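Local coordinates for Dps family DNA-binding stress response protein (Thermosynechococcus elongatus, PDB 2C41) that probably binds and oxidises iron in a twelve-subunit ferritin-like shell, as Dps proteins do, and may bind DNA, at residues Gln10-Leu15 and Glu64-Leu69; Arg17-Ala22 and Ala78-Val83. All coordinates share one frame; numbering follows the deposited sequence.

Contact 1 of 2, residues Gln10-Leu15 and Glu64-Leu69; sequences QVLTTL and ERSLML
L15 and L69 meet through their CD1 methyls, 3.5 Å apart, the side chains crossing at about a right angle, where the short helical segments 10-15 and 64-68, of helices 6-35 and 41-68, run antiparallel (161°). The apolar contacts spread from this pair. V11 CG1 touches the same L69 CD1 at 3.9 Å; it lies anti to the backbone N of V11 (chi1 167°). L12 and L69 pass alongside each other, pointing opposite ways, L12 CD2 resting against L69 CB at 3.9 Å. Both methyls of L15 straddle the first carbons of R65, CD1 and CD2 each lying 3.8 Å from R65 CG. The guanidinium belongs to other partners: T128, D125 and, on the second subunit, Q140.

Polar contact is indirect. One water donates to L12 O at 2.7 Å and hydrogen-bonds S66 OG, also at 2.7 Å, bridging the helices; the hydroxyl itself lies 3.4 Å from L15 CB. Cut back to an alanine, L15 would keep CB beside S66 OG but lose both methyls, and this would probably open a gap between the R65 carbons and L69 CD1.

The seam of this ferritin-like helical pair thus depends on methyl packing, with a single water joining backbone to hydroxyl and no direct hydrogen bond across it.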
loop_
_atom_site.group_PDB
_atom_site.type_symbol
_atom_site.label_atom_id
_atom_site.label_comp_id
_atom_site.label_asym_id
_atom_site.label_seq_id
_atom_site.Cartn_x
_atom_site.Cartn_y
_atom_site.Cartn_z
ATOM N N GLN C 10 -29.727 5.326 32.730
ATOM C CA GLN C 10 -30.030 6.413 31.802
ATOM C C GLN C 10 -29.027 6.483 30.653
ATOM O O GLN C 10 -29.413 6.712 29.511
ATOM C CB GLN C 10 -30.082 7.760 32.528
ATOM C CG GLN C 10 -31.327 7.925 33.396
ATOM C CD GLN C 10 -31.355 9.249 34.135
ATOM O OE1 GLN C 10 -31.156 10.310 33.544
ATOM N NE2 GLN C 10 -31.613 9.193 35.437
ATOM N N VAL C 11 -27.743 6.285 30.951
ATOM C CA VAL C 11 -26.723 6.270 29.893
ATOM C C VAL C 11 -27.040 5.187 28.850
ATOM O O VAL C 11 -26.991 5.439 27.639
ATOM C CB VAL C 11 -25.296 6.082 30.455
ATOM C CG1 VAL C 11 -24.316 5.756 29.332
ATOM C CG2 VAL C 11 -24.846 7.332 31.180
ATOM N N LEU C 12 -27.367 3.987 29.320
ATOM C CA LEU C 12 -27.708 2.890 28.417
ATOM C C LEU C 12 -28.905 3.241 27.538
ATOM O O LEU C 12 -28.908 2.953 26.336
ATOM C CB LEU C 12 -27.958 1.598 29.196
ATOM C CG LEU C 12 -26.692 0.995 29.810
ATOM C CD1 LEU C 12 -27.048 -0.169 30.742
ATOM C CD2 LEU C 12 -25.730 0.550 28.716
ATOM N N THR C 13 -29.901 3.900 28.129
ATOM C CA THR C 13 -31.071 4.360 27.373
ATOM C C THR C 13 -30.636 5.311 26.246
ATOM O O THR C 13 -31.094 5.170 25.114
ATOM C CB THR C 13 -32.114 5.013 28.319
ATOM O OG1 THR C 13 -32.601 4.019 29.227
ATOM C CG2 THR C 13 -33.275 5.619 27.541
ATOM N N THR C 14 -29.726 6.241 26.548
ATOM C CA THR C 14 -29.242 7.177 25.526
ATOM C C THR C 14 -28.536 6.437 24.392
ATOM O O THR C 14 -28.723 6.779 23.226
ATOM C CB THR C 14 -28.309 8.286 26.072
ATOM O OG1 THR C 14 -26.992 7.763 26.325
ATOM C CG2 THR C 14 -28.899 8.944 27.336
ATOM N N LEU C 15 -27.746 5.420 24.727
ATOM C CA LEU C 15 -26.983 4.699 23.691
ATOM C C LEU C 15 -27.911 3.962 22.730
ATOM O O LEU C 15 -27.659 3.920 21.535
ATOM C CB LEU C 15 -25.959 3.736 24.299
ATOM C CG LEU C 15 -24.747 4.421 24.942
ATOM C CD1 LEU C 15 -24.061 3.513 25.959
ATOM C CD2 LEU C 15 -23.745 4.939 23.866
ATOM N N GLU C 64 -21.686 -1.247 20.446
ATOM C CA GLU C 64 -20.718 -1.931 21.302
ATOM C C GLU C 64 -20.438 -1.180 22.606
ATOM O O GLU C 64 -20.067 -1.795 23.611
ATOM C CB GLU C 64 -19.457 -2.294 20.516
ATOM C CG GLU C 64 -19.800 -3.198 19.317
ATOM C CD GLU C 64 -18.674 -4.096 18.880
ATOM O OE1 GLU C 64 -17.485 -3.715 19.036
ATOM O OE2 GLU C 64 -18.996 -5.188 18.366
ATOM N N ARG C 65 -20.663 0.138 22.610
ATOM C CA ARG C 65 -20.554 0.903 23.857
ATOM C C ARG C 65 -21.509 0.346 24.920
ATOM O O ARG C 65 -21.131 0.212 26.086
ATOM C CB ARG C 65 -20.798 2.400 23.632
ATOM C CG ARG C 65 -20.436 3.276 24.855
ATOM C CD ARG C 65 -18.911 3.354 25.096
ATOM N NE ARG C 65 -18.603 3.885 26.432
ATOM C CZ ARG C 65 -17.477 3.640 27.098
ATOM N NH1 ARG C 65 -17.296 4.147 28.317
ATOM N NH2 ARG C 65 -16.527 2.885 26.554
ATOM N N SER C 66 -22.729 -0.006 24.508
ATOM C CA SER C 66 -23.694 -0.628 25.425
ATOM C C SER C 66 -23.147 -1.920 26.032
ATOM O O SER C 66 -23.274 -2.150 27.239
ATOM C CB SER C 66 -25.025 -0.888 24.728
ATOM O OG SER C 66 -25.691 0.330 24.452
ATOM N N LEU C 67 -22.548 -2.764 25.194
ATOM C CA LEU C 67 -21.931 -4.012 25.657
ATOM C C LEU C 67 -20.787 -3.770 26.641
ATOM O O LEU C 67 -20.638 -4.503 27.618
ATOM C CB LEU C 67 -21.407 -4.837 24.478
ATOM C CG LEU C 67 -22.313 -5.684 23.570
ATOM C CD1 LEU C 67 -23.487 -6.338 24.284
ATOM C CD2 LEU C 67 -22.779 -4.901 22.389
ATOM N N MET C 68 -19.989 -2.731 26.384
ATOM C CA MET C 68 -18.860 -2.393 27.255
ATOM C C MET C 68 -19.302 -1.891 28.629
ATOM O O MET C 68 -18.509 -1.873 29.586
ATOM C CB MET C 68 -17.953 -1.371 26.575
ATOM C CG MET C 68 -17.227 -1.938 25.379
ATOM S SD MET C 68 -16.310 -0.670 24.477
ATOM C CE MET C 68 -16.816 -1.100 22.839
ATOM N N LEU C 69 -20.568 -1.489 28.705
ATOM C CA LEU C 69 -21.180 -1.004 29.946
ATOM C C LEU C 69 -22.071 -2.078 30.581
ATOM O O LEU C 69 -22.905 -1.779 31.441
ATOM C CB LEU C 69 -21.977 0.274 29.670
ATOM C CG LEU C 69 -21.177 1.479 29.161
ATOM C CD1 LEU C 69 -22.116 2.622 28.765
ATOM C CD2 LEU C 69 -20.163 1.954 30.180
HETATM O O HOH W 1 -27.876 0.466 26.086
#

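Contact 2 of 2, residues Arg17-Ala22 and Ala78-Val83; sequences REQANA and ADYLKV
A20 and Y80 bring their CA atoms to 5.1 Å and R17 and V83 theirs to 5.6 Å, so the short helix 80-83 lies close against one side of helix 6-35. At the centre A20 points its methyl at the short helix, where CB lies 3.7 Å from Y80 O and 3.8 Å from V83 CG1. V83 carries that branch anti to its backbone N (chi1 173°), which sets CG1 over the backbone of helix 6-35, 3.8 Å from R17 CA.

Y80 turns its ring along the long helix. A20 CA comes to the ring edge, near its plane, 3.9 Å from Y80 CD1. Beyond it the Q19 side chain, extended past CG, crosses the tyrosine obliquely with its amide steep to the ring, the planes 79° apart. V23 of the same chain and W34 of the third subunit also pack against Y80.

R17 contributes backbone and the start of its side chain here, R17 CG lying 4.1 Å from V83 O. CG leaves anti to the backbone N (chi1 175°), and a bend at chi3 carries the guanidinium off to salt bridges with D116 and E112 on helix 95-122. Between the segments, then, small apolar groups set against backbone let this element from the crossover linking helices 41-68 and 95-122 sit close to the bundle, while the arginine charge is directed to acidic partners in the bundle.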
loop_
_atom_site.group_PDB
_atom_site.type_symbol
_atom_site.label_atom_id
_atom_site.label_comp_id
_atom_site.label_asym_id
_atom_site.label_seq_id
_atom_site.Cartn_x
_atom_site.Cartn_y
_atom_site.Cartn_z
ATOM N N ARG C 17 -31.042 4.818 21.931
ATOM C CA ARG C 17 -31.646 5.851 21.091
ATOM C C ARG C 17 -30.653 6.349 20.038
ATOM O O ARG C 17 -30.997 6.462 18.858
ATOM C CB ARG C 17 -32.149 7.024 21.944
ATOM C CG ARG C 17 -32.687 8.211 21.119
ATOM C CD ARG C 17 -33.423 9.260 21.990
ATOM N NE ARG C 17 -32.847 9.406 23.331
ATOM C CZ ARG C 17 -31.675 9.983 23.610
ATOM N NH1 ARG C 17 -30.915 10.483 22.642
ATOM N NH2 ARG C 17 -31.261 10.054 24.874
ATOM N N GLU C 18 -29.429 6.639 20.480
ATOM C CA GLU C 18 -28.395 7.147 19.597
ATOM C C GLU C 18 -28.037 6.113 18.521
ATOM O O GLU C 18 -27.905 6.454 17.336
ATOM C CB GLU C 18 -27.168 7.568 20.412
ATOM C CG GLU C 18 -27.418 8.797 21.311
ATOM C CD GLU C 18 -27.247 10.129 20.588
ATOM O OE1 GLU C 18 -26.996 10.136 19.359
ATOM O OE2 GLU C 18 -27.357 11.185 21.257
ATOM N N GLN C 19 -27.909 4.855 18.935
ATOM C CA GLN C 19 -27.592 3.770 17.999
ATOM C C GLN C 19 -28.697 3.634 16.952
ATOM O O GLN C 19 -28.422 3.556 15.759
ATOM C CB GLN C 19 -27.426 2.444 18.735
ATOM C CG GLN C 19 -27.206 1.256 17.793
ATOM C CD GLN C 19 -27.635 -0.065 18.389
ATOM O OE1 GLN C 19 -27.798 -1.056 17.672
ATOM N NE2 GLN C 19 -27.827 -0.092 19.695
ATOM N N ALA C 20 -29.944 3.610 17.421
ATOM C CA ALA C 20 -31.111 3.532 16.539
ATOM C C ALA C 20 -31.136 4.699 15.554
ATOM O O ALA C 20 -31.403 4.494 14.369
ATOM C CB ALA C 20 -32.418 3.489 17.367
ATOM N N ASN C 21 -30.831 5.906 16.046
ATOM C CA ASN C 21 -30.735 7.093 15.193
ATOM C C ASN C 21 -29.665 6.957 14.113
ATOM O O ASN C 21 -29.876 7.373 12.976
ATOM C CB ASN C 21 -30.499 8.374 16.004
ATOM C CG ASN C 21 -31.745 8.847 16.743
ATOM O OD1 ASN C 21 -31.666 9.701 17.635
ATOM N ND2 ASN C 21 -32.895 8.310 16.374
ATOM N N ALA C 22 -28.526 6.364 14.467
ATOM C CA ALA C 22 -27.450 6.148 13.495
ATOM C C ALA C 22 -27.918 5.217 12.369
ATOM O O ALA C 22 -27.637 5.458 11.188
ATOM C CB ALA C 22 -26.215 5.592 14.176
ATOM N N ALA C 78 -36.850 -5.014 14.095
ATOM C CA ALA C 78 -38.149 -4.377 14.327
ATOM C C ALA C 78 -38.111 -3.283 15.410
ATOM O O ALA C 78 -39.029 -2.455 15.485
ATOM C CB ALA C 78 -39.231 -5.417 14.639
ATOM N N ASP C 79 -37.062 -3.279 16.237
ATOM C CA ASP C 79 -36.948 -2.308 17.326
ATOM C C ASP C 79 -36.441 -0.929 16.890
ATOM O O ASP C 79 -36.723 0.062 17.560
ATOM C CB ASP C 79 -36.072 -2.848 18.468
ATOM C CG ASP C 79 -36.761 -3.935 19.294
ATOM O OD1 ASP C 79 -36.102 -4.512 20.187
ATOM O OD2 ASP C 79 -37.956 -4.208 19.073
ATOM N N TYR C 80 -35.700 -0.858 15.786
ATOM C CA TYR C 80 -35.025 0.394 15.417
ATOM C C TYR C 80 -35.973 1.578 15.276
ATOM O O TYR C 80 -35.730 2.638 15.843
ATOM C CB TYR C 80 -34.178 0.227 14.160
ATOM C CG TYR C 80 -32.896 -0.540 14.413
ATOM C CD1 TYR C 80 -31.902 -0.016 15.243
ATOM C CD2 TYR C 80 -32.674 -1.784 13.811
ATOM C CE1 TYR C 80 -30.715 -0.720 15.489
ATOM C CE2 TYR C 80 -31.493 -2.495 14.046
ATOM C CZ TYR C 80 -30.518 -1.949 14.879
ATOM O OH TYR C 80 -29.348 -2.640 15.102
ATOM N N LEU C 81 -37.063 1.383 14.543
ATOM C CA LEU C 81 -38.022 2.463 14.321
ATOM C C LEU C 81 -38.872 2.783 15.559
ATOM O O LEU C 81 -39.508 3.838 15.623
ATOM C CB LEU C 81 -38.899 2.153 13.110
ATOM C CG LEU C 81 -38.171 2.161 11.760
ATOM C CD1 LEU C 81 -39.143 1.890 10.641
ATOM C CD2 LEU C 81 -37.465 3.479 11.514
ATOM N N LYS C 82 -38.866 1.876 16.533
ATOM C CA LYS C 82 -39.562 2.090 17.801
ATOM C C LYS C 82 -38.753 2.949 18.763
ATOM O O LYS C 82 -39.322 3.602 19.641
ATOM C CB LYS C 82 -39.880 0.755 18.477
ATOM C CG LYS C 82 -40.846 -0.119 17.711
ATOM C CD LYS C 82 -41.250 -1.316 18.557
ATOM C CE LYS C 82 -42.324 -2.145 17.866
ATOM N NZ LYS C 82 -41.767 -2.930 16.727
ATOM N N VAL C 83 -37.432 2.946 18.585
ATOM C CA VAL C 83 -36.501 3.561 19.523
ATOM C C VAL C 83 -35.940 4.875 18.951
ATOM O O VAL C 83 -35.672 5.822 19.695
ATOM C CB VAL C 83 -35.367 2.544 19.871
ATOM C CG1 VAL C 83 -34.272 3.175 20.718
ATOM C CG2 VAL C 83 -35.947 1.322 20.588
#

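How the contacts relate
Both contacts use helix 6-35 on adjoining segments, their centres about 13 Å apart: contact 1 pairs it with the end of helix 41-68, contact 2 with the short helix 80-83 that follows in the chain. Each is largely buried, yet the centre of contact 2 lies nearer the chain centre (about 11 Å against about 16 Å), with V83 at its margin. Contact 1 joins two long bundle helices through branched side chains and a water bridge. Contact 2 seats a connecting element through alanine, valine and a tyrosine edge. An arginine in each lends carbon atoms to the contact and sends its charge beyond it. Both contacts touch the third subunit, and contact 1 also reaches the second.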